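Local structure of phiAB6 tailspike (Unidentified phage, 5JS4) at residues Q351-I364 and F372-N386. The protein probably binds and cleaves the exopolysaccharide of Acinetobacter baumannii as the tailspike of a bacteriophage. Sequence-based numbering, arbitrary orientation.
Sequences QVSFIEIDGYLANI and FYNQIVVKQALVGFN
Phe-354 and Phe-372 meet with Phe-354 CB almost squarely over the ring of Phe-372, 3.5 Å from its centroid, while the two rings stand oblique at 47°. With CG of Phe-354 anti to the backbone N (chi1 177°), its ring carries on past Phe-372 to reach Phe-330 of strand 328-333, its neighbour in the sheet. Farther along the same interior, Ile-355 CG2 lies 3.7 Å from Ile-376 CD1. Ala-362 CB (3.4 Å from Phe-385 CD2) and Ile-364 CD1 (3.6 Å from its CZ) approach that ring obliquely from one side; Leu-382 CD2 covers its other face.

At the exposed end, Gln-351 lays CG over one face of the Tyr-373 ring, amide and ring planes 6° apart. The outer face is looser: Glu-356 OE1 stays 4.0 Å from Lys-379 NZ, and a water joins OE2, also hydrogen-bonded to Thr-328 OG1, to that amine. Farther on, the second subunit closes this face, its Tyr-393 OH and Asn-389 ND2 hydrogen-bonding Tyr-360 OH and Asn-363 OD1 respectively.

Parallel backbone bonds, such as Lys-379 N to Ile-357 O at 2.9 Å, resume after a bulge between Asp-358 and Tyr-360 shifts the register by two. Such stacking of coils around an apolar interior typifies the parallel beta-helix of trimeric phage tailspikes.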
ATOM      1  N   GLN A 351       0.218  -6.409  37.872  1.00 19.37           N
ATOM      2  CA  GLN A 351       1.015  -5.583  36.965  1.00 19.99           C
ATOM      3  C   GLN A 351       2.350  -6.237  36.601  1.00 18.67           C
ATOM      4  O   GLN A 351       3.418  -5.640  36.757  1.00 18.08           O
ATOM      5  CB  GLN A 351       1.235  -4.188  37.559  1.00 22.23           C
ATOM      6  CG  GLN A 351      -0.057  -3.413  37.766  1.00 24.68           C
ATOM      7  CD  GLN A 351       0.160  -1.923  37.979  1.00 28.62           C
ATOM      8  OE1 GLN A 351       1.223  -1.381  37.671  1.00 31.02           O
ATOM      9  NE2 GLN A 351      -0.861  -1.250  38.499  1.00 32.48           N
ATOM     10  N   VAL A 352       2.275  -7.475  36.127  1.00 17.49           N
ATOM     11  CA  VAL A 352       3.451  -8.192  35.656  1.00 16.62           C
ATOM     12  C   VAL A 352       3.509  -8.045  34.142  1.00 15.50           C
ATOM     13  O   VAL A 352       2.581  -8.441  33.444  1.00 15.46           O
ATOM     14  CB  VAL A 352       3.401  -9.684  36.042  1.00 17.24           C
ATOM     15  CG1 VAL A 352       4.661 -10.400  35.576  1.00 17.60           C
ATOM     16  CG2 VAL A 352       3.240  -9.840  37.550  1.00 17.30           C
ATOM     17  N   SER A 353       4.588  -7.451  33.642  1.00 14.84           N
ATOM     18  CA  SER A 353       4.790  -7.287  32.200  1.00 14.69           C
ATOM     19  C   SER A 353       5.744  -8.370  31.704  1.00 14.27           C
ATOM     20  O   SER A 353       6.449  -8.982  32.505  1.00 14.88           O
ATOM     21  CB  SER A 353       5.326  -5.886  31.900  1.00 15.54           C
ATOM     22  OG  SER A 353       4.333  -4.909  32.179  1.00 15.88           O
ATOM     23  N   PHE A 354       5.762  -8.631  30.395  1.00 13.25           N
ATOM     24  CA  PHE A 354       6.525  -9.780  29.892  1.00 13.42           C
ATOM     25  C   PHE A 354       7.997  -9.493  29.607  1.00 13.18           C
ATOM     26  O   PHE A 354       8.867 -10.102  30.225  1.00 13.49           O
ATOM     27  CB  PHE A 354       5.875 -10.432  28.663  1.00 13.62           C
ATOM     28  CG  PHE A 354       6.680 -11.573  28.098  1.00 13.41           C
ATOM     29  CD1 PHE A 354       7.106 -12.612  28.922  1.00 13.86           C
ATOM     30  CD2 PHE A 354       7.028 -11.611  26.753  1.00 13.49           C
ATOM     31  CE1 PHE A 354       7.859 -13.658  28.422  1.00 14.45           C
ATOM     32  CE2 PHE A 354       7.780 -12.659  26.246  1.00 13.87           C
ATOM     33  CZ  PHE A 354       8.198 -13.683  27.084  1.00 13.60           C
ATOM     34  N   ILE A 355       8.284  -8.591  28.672  1.00 13.40           N
ATOM     35  CA  ILE A 355       9.657  -8.431  28.197  1.00 13.11           C
ATOM     36  C   ILE A 355      10.019  -6.989  27.830  1.00 13.00           C
ATOM     37  O   ILE A 355       9.212  -6.258  27.252  1.00 13.57           O
ATOM     38  CB  ILE A 355       9.915  -9.393  27.010  1.00 12.84           C
ATOM     39  CG1 ILE A 355      11.411  -9.509  26.704  1.00 13.16           C
ATOM     40  CG2 ILE A 355       9.107  -8.976  25.786  1.00 13.00           C
ATOM     41  CD1 ILE A 355      11.781 -10.816  26.038  1.00 13.11           C
ATOM     42  N   GLU A 356      11.239  -6.595  28.194  1.00 13.01           N
ATOM     43  CA  GLU A 356      11.792  -5.295  27.838  1.00 13.91           C
ATOM     44  C   GLU A 356      12.831  -5.473  26.744  1.00 13.71           C
ATOM     45  O   GLU A 356      13.759  -6.273  26.884  1.00 14.18           O
ATOM     46  CB  GLU A 356      12.416  -4.611  29.053  1.00 14.78           C
ATOM     47  CG  GLU A 356      11.383  -4.202  30.086  1.00 16.15           C
ATOM     48  CD  GLU A 356      11.964  -3.520  31.303  1.00 17.28           C
ATOM     49  OE1 GLU A 356      13.139  -3.099  31.266  1.00 18.19           O
ATOM     50  OE2 GLU A 356      11.225  -3.398  32.301  1.00 18.97           O
ATOM     51  N   ILE A 357      12.661  -4.725  25.658  1.00 13.41           N
ATOM     52  CA  ILE A 357      13.544  -4.804  24.497  1.00 13.49           C
ATOM     53  C   ILE A 357      13.843  -3.385  24.010  1.00 13.30           C
ATOM     54  O   ILE A 357      12.959  -2.531  24.002  1.00 14.65           O
ATOM     55  CB  ILE A 357      12.917  -5.671  23.377  1.00 13.39           C
ATOM     56  CG1 ILE A 357      13.896  -5.828  22.210  1.00 13.64           C
ATOM     57  CG2 ILE A 357      11.581  -5.095  22.910  1.00 13.36           C
ATOM     58  CD1 ILE A 357      13.468  -6.845  21.172  1.00 13.40           C
ATOM     59  N   ASP A 358      15.088  -3.123  23.625  1.00 13.50           N
ATOM     60  CA  ASP A 358      15.455  -1.783  23.177  1.00 14.31           C
ATOM     61  C   ASP A 358      14.832  -1.469  21.817  1.00 13.80           C
ATOM     62  O   ASP A 358      14.672  -2.352  20.966  1.00 14.03           O
ATOM     63  CB  ASP A 358      16.970  -1.614  23.113  1.00 15.73           C
ATOM     64  CG  ASP A 358      17.379  -0.160  22.987  1.00 18.15           C
ATOM     65  OD1 ASP A 358      17.272   0.583  23.987  1.00 21.32           O
ATOM     66  OD2 ASP A 358      17.793   0.243  21.887  1.00 20.50           O
ATOM     67  N   GLY A 359      14.484  -0.204  21.613  1.00 13.86           N
ATOM     68  CA  GLY A 359      13.834   0.220  20.379  1.00 13.49           C
ATOM     69  C   GLY A 359      14.711   0.250  19.138  1.00 13.45           C
ATOM     70  O   GLY A 359      14.189   0.237  18.024  1.00 13.01           O
ATOM     71  N   TYR A 360      16.034   0.301  19.317  1.00 13.38           N
ATOM     72  CA  TYR A 360      16.967   0.364  18.187  1.00 13.37           C
ATOM     73  C   TYR A 360      17.404  -1.031  17.745  1.00 13.42           C
ATOM     74  O   TYR A 360      18.113  -1.726  18.474  1.00 15.02           O
ATOM     75  CB  TYR A 360      18.190   1.222  18.536  1.00 13.90           C
ATOM     76  CG  TYR A 360      19.258   1.298  17.453  1.00 15.47           C
ATOM     77  CD1 TYR A 360      18.933   1.620  16.135  1.00 15.91           C
ATOM     78  CD2 TYR A 360      20.596   1.063  17.754  1.00 17.73           C
ATOM     79  CE1 TYR A 360      19.909   1.697  15.150  1.00 16.26           C
ATOM     80  CE2 TYR A 360      21.577   1.138  16.778  1.00 17.89           C
ATOM     81  CZ  TYR A 360      21.234   1.457  15.478  1.00 17.69           C
ATOM     82  OH  TYR A 360      22.218   1.532  14.511  1.00 19.34           O
ATOM     83  N   LEU A 361      16.967  -1.419  16.545  1.00 12.84           N
ATOM     84  CA  LEU A 361      17.281  -2.716  15.928  1.00 13.06           C
ATOM     85  C   LEU A 361      16.621  -3.890  16.642  1.00 12.51           C
ATOM     86  O   LEU A 361      17.188  -4.475  17.567  1.00 13.37           O
ATOM     87  CB  LEU A 361      18.793  -2.947  15.807  1.00 13.39           C
ATOM     88  CG  LEU A 361      19.603  -1.888  15.056  1.00 13.80           C
ATOM     89  CD1 LEU A 361      21.026  -2.386  14.859  1.00 14.81           C
ATOM     90  CD2 LEU A 361      18.974  -1.521  13.719  1.00 13.66           C
ATOM     91  N   ALA A 362      15.416  -4.232  16.194  1.00 11.81           N
ATOM     92  CA  ALA A 362      14.715  -5.408  16.694  1.00 11.19           C
ATOM     93  C   ALA A 362      14.013  -6.144  15.564  1.00 10.90           C
ATOM     94  O   ALA A 362      13.508  -5.524  14.626  1.00 11.64           O
ATOM     95  CB  ALA A 362      13.702  -5.016  17.756  1.00 11.83           C
ATOM     96  N   ASN A 363      14.011  -7.469  15.671  1.00 11.43           N
ATOM     97  CA  ASN A 363      13.169  -8.340  14.861  1.00 11.78           C
ATOM     98  C   ASN A 363      12.329  -9.189  15.797  1.00 11.55           C
ATOM     99  O   ASN A 363      12.850 -10.084  16.465  1.00 11.88           O
ATOM    100  CB  ASN A 363      14.016  -9.257  13.984  1.00 12.55           C
ATOM    101  CG  ASN A 363      14.701  -8.520  12.853  1.00 12.93           C
ATOM    102  OD1 ASN A 363      14.047  -7.867  12.036  1.00 14.71           O
ATOM    103  ND2 ASN A 363      16.024  -8.630  12.788  1.00 12.74           N
ATOM    104  N   ILE A 364      11.035  -8.892  15.858  1.00 11.63           N
ATOM    105  CA  ILE A 364      10.097  -9.663  16.659  1.00 11.77           C
ATOM    106  C   ILE A 364       9.118 -10.303  15.694  1.00 12.09           C
ATOM    107  O   ILE A 364       8.471  -9.604  14.920  1.00 13.03           O
ATOM    108  CB  ILE A 364       9.348  -8.773  17.669  1.00 12.57           C
ATOM    109  CG1 ILE A 364      10.342  -8.161  18.664  1.00 13.52           C
ATOM    110  CG2 ILE A 364       8.281  -9.584  18.396  1.00 12.78           C
ATOM    111  CD1 ILE A 364       9.772  -7.042  19.511  1.00 14.33           C
ATOM    112  N   PHE A 372      -0.442 -10.745  31.042  1.00 13.99           N
ATOM    113  CA  PHE A 372       0.535  -9.681  31.320  1.00 13.65           C
ATOM    114  C   PHE A 372      -0.116  -8.298  31.327  1.00 14.12           C
ATOM    115  O   PHE A 372      -1.217  -8.103  30.809  1.00 14.39           O
ATOM    116  CB  PHE A 372       1.726  -9.679  30.346  1.00 13.86           C
ATOM    117  CG  PHE A 372       2.571 -10.918  30.402  1.00 13.40           C
ATOM    118  CD1 PHE A 372       3.535 -11.077  31.389  1.00 13.77           C
ATOM    119  CD2 PHE A 372       2.427 -11.915  29.445  1.00 13.01           C
ATOM    120  CE1 PHE A 372       4.326 -12.214  31.432  1.00 13.45           C
ATOM    121  CE2 PHE A 372       3.213 -13.052  29.484  1.00 12.85           C
ATOM    122  CZ  PHE A 372       4.162 -13.204  30.478  1.00 13.31           C
ATOM    123  N   TYR A 373       0.588  -7.344  31.927  1.00 14.19           N
ATOM    124  CA  TYR A 373       0.134  -5.961  32.018  1.00 15.16           C
ATOM    125  C   TYR A 373       0.482  -5.254  30.709  1.00 14.86           C
ATOM    126  O   TYR A 373      -0.406  -4.940  29.913  1.00 14.96           O
ATOM    127  CB  TYR A 373       0.786  -5.293  33.234  1.00 16.03           C
ATOM    128  CG  TYR A 373       0.299  -3.901  33.546  1.00 16.92           C
ATOM    129  CD1 TYR A 373      -0.954  -3.695  34.112  1.00 17.20           C
ATOM    130  CD2 TYR A 373       1.106  -2.790  33.311  1.00 17.19           C
ATOM    131  CE1 TYR A 373      -1.401  -2.420  34.416  1.00 18.51           C
ATOM    132  CE2 TYR A 373       0.666  -1.510  33.609  1.00 18.27           C
ATOM    133  CZ  TYR A 373      -0.586  -1.332  34.165  1.00 18.33           C
ATOM    134  OH  TYR A 373      -1.028  -0.063  34.467  1.00 22.18           O
ATOM    135  N   ASN A 374       1.775  -5.018  30.494  1.00 14.97           N
ATOM    136  CA  ASN A 374       2.304  -4.687  29.182  1.00 14.59           C
ATOM    137  C   ASN A 374       2.973  -5.937  28.647  1.00 14.30           C
ATOM    138  O   ASN A 374       3.777  -6.557  29.339  1.00 15.18           O
ATOM    139  CB  ASN A 374       3.322  -3.542  29.262  1.00 15.24           C
ATOM    140  CG  ASN A 374       2.716  -2.249  29.778  1.00 15.88           C
ATOM    141  OD1 ASN A 374       3.299  -1.577  30.634  1.00 18.86           O
ATOM    142  ND2 ASN A 374       1.554  -1.886  29.258  1.00 14.43           N
ATOM    143  N   GLN A 375       2.641  -6.331  27.424  1.00 13.92           N
ATOM    144  CA  GLN A 375       3.218  -7.550  26.871  1.00 14.03           C
ATOM    145  C   GLN A 375       4.613  -7.268  26.318  1.00 14.13           C
ATOM    146  O   GLN A 375       5.587  -7.884  26.751  1.00 16.20           O
ATOM    147  CB  GLN A 375       2.271  -8.185  25.854  1.00 14.11           C
ATOM    148  CG  GLN A 375       1.068  -8.815  26.545  1.00 14.39           C
ATOM    149  CD  GLN A 375      -0.015  -9.289  25.601  1.00 14.08           C
ATOM    150  OE1 GLN A 375      -0.229  -8.710  24.535  1.00 14.70           O
ATOM    151  NE2 GLN A 375      -0.726 -10.337  26.000  1.00 14.29           N
ATOM    152  N   ILE A 376       4.714  -6.308  25.409  1.00 14.09           N
ATOM    153  CA  ILE A 376       6.003  -5.859  24.898  1.00 14.21           C
ATOM    154  C   ILE A 376       6.291  -4.470  25.451  1.00 14.50           C
ATOM    155  O   ILE A 376       5.537  -3.534  25.204  1.00 15.27           O
ATOM    156  CB  ILE A 376       6.012  -5.808  23.356  1.00 14.18           C
ATOM    157  CG1 ILE A 376       5.710  -7.194  22.764  1.00 14.98           C
ATOM    158  CG2 ILE A 376       7.341  -5.263  22.842  1.00 14.17           C
ATOM    159  CD1 ILE A 376       6.805  -8.225  22.933  1.00 14.55           C
ATOM    160  N   VAL A 377       7.377  -4.349  26.208  1.00 14.92           N
ATOM    161  CA  VAL A 377       7.810  -3.069  26.748  1.00 15.07           C
ATOM    162  C   VAL A 377       9.025  -2.610  25.956  1.00 14.70           C
ATOM    163  O   VAL A 377      10.104  -3.186  26.076  1.00 14.92           O
ATOM    164  CB  VAL A 377       8.160  -3.174  28.247  1.00 15.39           C
ATOM    165  CG1 VAL A 377       8.646  -1.835  28.789  1.00 15.85           C
ATOM    166  CG2 VAL A 377       6.952  -3.655  29.036  1.00 15.67           C
ATOM    167  N   VAL A 378       8.839  -1.582  25.137  1.00 14.93           N
ATOM    168  CA  VAL A 378       9.926  -1.032  24.336  1.00 15.06           C
ATOM    169  C   VAL A 378      10.676  -0.007  25.171  1.00 15.52           C
ATOM    170  O   VAL A 378      10.066   0.910  25.714  1.00 16.81           O
ATOM    171  CB  VAL A 378       9.408  -0.347  23.057  1.00 16.16           C
ATOM    172  CG1 VAL A 378      10.572   0.190  22.234  1.00 17.07           C
ATOM    173  CG2 VAL A 378       8.570  -1.315  22.231  1.00 16.16           C
ATOM    174  N   LYS A 379      11.991  -0.167  25.269  1.00 15.35           N
ATOM    175  CA  LYS A 379      12.831   0.792  25.978  1.00 15.65           C
ATOM    176  C   LYS A 379      13.430   1.787  24.989  1.00 15.65           C
ATOM    177  O   LYS A 379      13.683   1.453  23.826  1.00 15.75           O
ATOM    178  CB  LYS A 379      13.925   0.075  26.774  1.00 17.12           C
ATOM    179  CG  LYS A 379      13.412  -0.979  27.752  1.00 18.47           C
ATOM    180  CD  LYS A 379      12.485  -0.427  28.828  1.00 20.40           C
ATOM    181  CE  LYS A 379      13.248   0.310  29.915  1.00 21.87           C
ATOM    182  NZ  LYS A 379      12.338   0.844  30.969  1.00 23.64           N
ATOM    183  N   GLN A 380      13.641   3.012  25.464  1.00 16.03           N
ATOM    184  CA  GLN A 380      14.038   4.139  24.622  1.00 16.44           C
ATOM    185  C   GLN A 380      13.027   4.331  23.477  1.00 15.75           C
ATOM    186  O   GLN A 380      11.826   4.248  23.722  1.00 16.42           O
ATOM    187  CB  GLN A 380      15.495   3.991  24.158  1.00 17.48           C
ATOM    188  CG  GLN A 380      16.481   3.983  25.320  1.00 19.91           C
ATOM    189  CD  GLN A 380      16.312   5.194  26.229  1.00 22.68           C
ATOM    190  OE1 GLN A 380      16.243   6.332  25.756  1.00 22.67           O
ATOM    191  NE2 GLN A 380      16.230   4.956  27.535  1.00 25.12           N
ATOM    192  N   ALA A 381      13.484   4.585  22.253  1.00 15.28           N
ATOM    193  CA  ALA A 381      12.567   4.867  21.145  1.00 14.57           C
ATOM    194  C   ALA A 381      12.801   3.927  19.970  1.00 14.11           C
ATOM    195  O   ALA A 381      13.905   3.417  19.778  1.00 14.05           O
ATOM    196  CB  ALA A 381      12.713   6.313  20.697  1.00 15.31           C
ATOM    197  N   LEU A 382      11.752   3.704  19.184  1.00 13.80           N
ATOM    198  CA  LEU A 382      11.866   2.863  17.995  1.00 13.28           C
ATOM    199  C   LEU A 382      12.833   3.463  16.983  1.00 13.14           C
ATOM    200  O   LEU A 382      12.860   4.675  16.776  1.00 13.71           O
ATOM    201  CB  LEU A 382      10.517   2.696  17.292  1.00 13.43           C
ATOM    202  CG  LEU A 382       9.299   2.217  18.072  1.00 13.89           C
ATOM    203  CD1 LEU A 382       8.110   2.102  17.129  1.00 13.83           C
ATOM    204  CD2 LEU A 382       9.578   0.889  18.748  1.00 14.73           C
ATOM    205  N   VAL A 383      13.621   2.597  16.364  1.00 13.23           N
ATOM    206  CA  VAL A 383      14.324   2.919  15.125  1.00 13.70           C
ATOM    207  C   VAL A 383      14.846   1.601  14.550  1.00 13.20           C
ATOM    208  O   VAL A 383      15.574   0.869  15.219  1.00 13.52           O
ATOM    209  CB  VAL A 383      15.434   3.993  15.312  1.00 14.64           C
ATOM    210  CG1 VAL A 383      16.162   3.822  16.639  1.00 14.88           C
ATOM    211  CG2 VAL A 383      16.403   3.998  14.134  1.00 15.59           C
ATOM    212  N   GLY A 384      14.439   1.283  13.323  1.00 12.59           N
ATOM    213  CA  GLY A 384      14.760  -0.014  12.729  1.00 13.06           C
ATOM    214  C   GLY A 384      14.178  -1.158  13.547  1.00 12.90           C
ATOM    215  O   GLY A 384      14.859  -2.147  13.820  1.00 12.91           O
ATOM    216  N   PHE A 385      12.910  -1.005  13.928  1.00 12.35           N
ATOM    217  CA  PHE A 385      12.216  -1.915  14.835  1.00 12.01           C
ATOM    218  C   PHE A 385      11.114  -2.627  14.058  1.00 11.63           C
ATOM    219  O   PHE A 385      10.143  -2.001  13.642  1.00 12.42           O
ATOM    220  CB  PHE A 385      11.622  -1.106  15.991  1.00 12.51           C
ATOM    221  CG  PHE A 385      11.027  -1.938  17.098  1.00 12.91           C
ATOM    222  CD1 PHE A 385       9.713  -2.387  17.023  1.00 13.55           C
ATOM    223  CD2 PHE A 385      11.765  -2.234  18.239  1.00 12.64           C
ATOM    224  CE1 PHE A 385       9.156  -3.128  18.053  1.00 14.38           C
ATOM    225  CE2 PHE A 385      11.215  -2.982  19.269  1.00 13.09           C
ATOM    226  CZ  PHE A 385       9.909  -3.428  19.177  1.00 13.57           C
ATOM    227  N   ASN A 386      11.267  -3.932  13.862  1.00 11.21           N
ATOM    228  CA  ASN A 386      10.353  -4.696  13.022  1.00 11.59           C
ATOM    229  C   ASN A 386       9.606  -5.743  13.833  1.00 12.17           C
ATOM    230  O   ASN A 386      10.217  -6.564  14.516  1.00 13.85           O
ATOM    231  CB  ASN A 386      11.127  -5.334  11.876  1.00 12.30           C
ATOM    232  CG  ASN A 386      11.866  -4.309  11.040  1.00 13.22           C
ATOM    233  OD1 ASN A 386      13.087  -4.386  10.872  1.00 17.73           O
ATOM    234  ND2 ASN A 386      11.136  -3.326  10.532  1.00 11.58           N
TER
HETATM  235  O   HOH W   1      10.493  -0.672  32.343  1.00 27.48           O
HETATM  236  O   HOH W   2      15.209  -6.177  10.266  1.00 14.65           O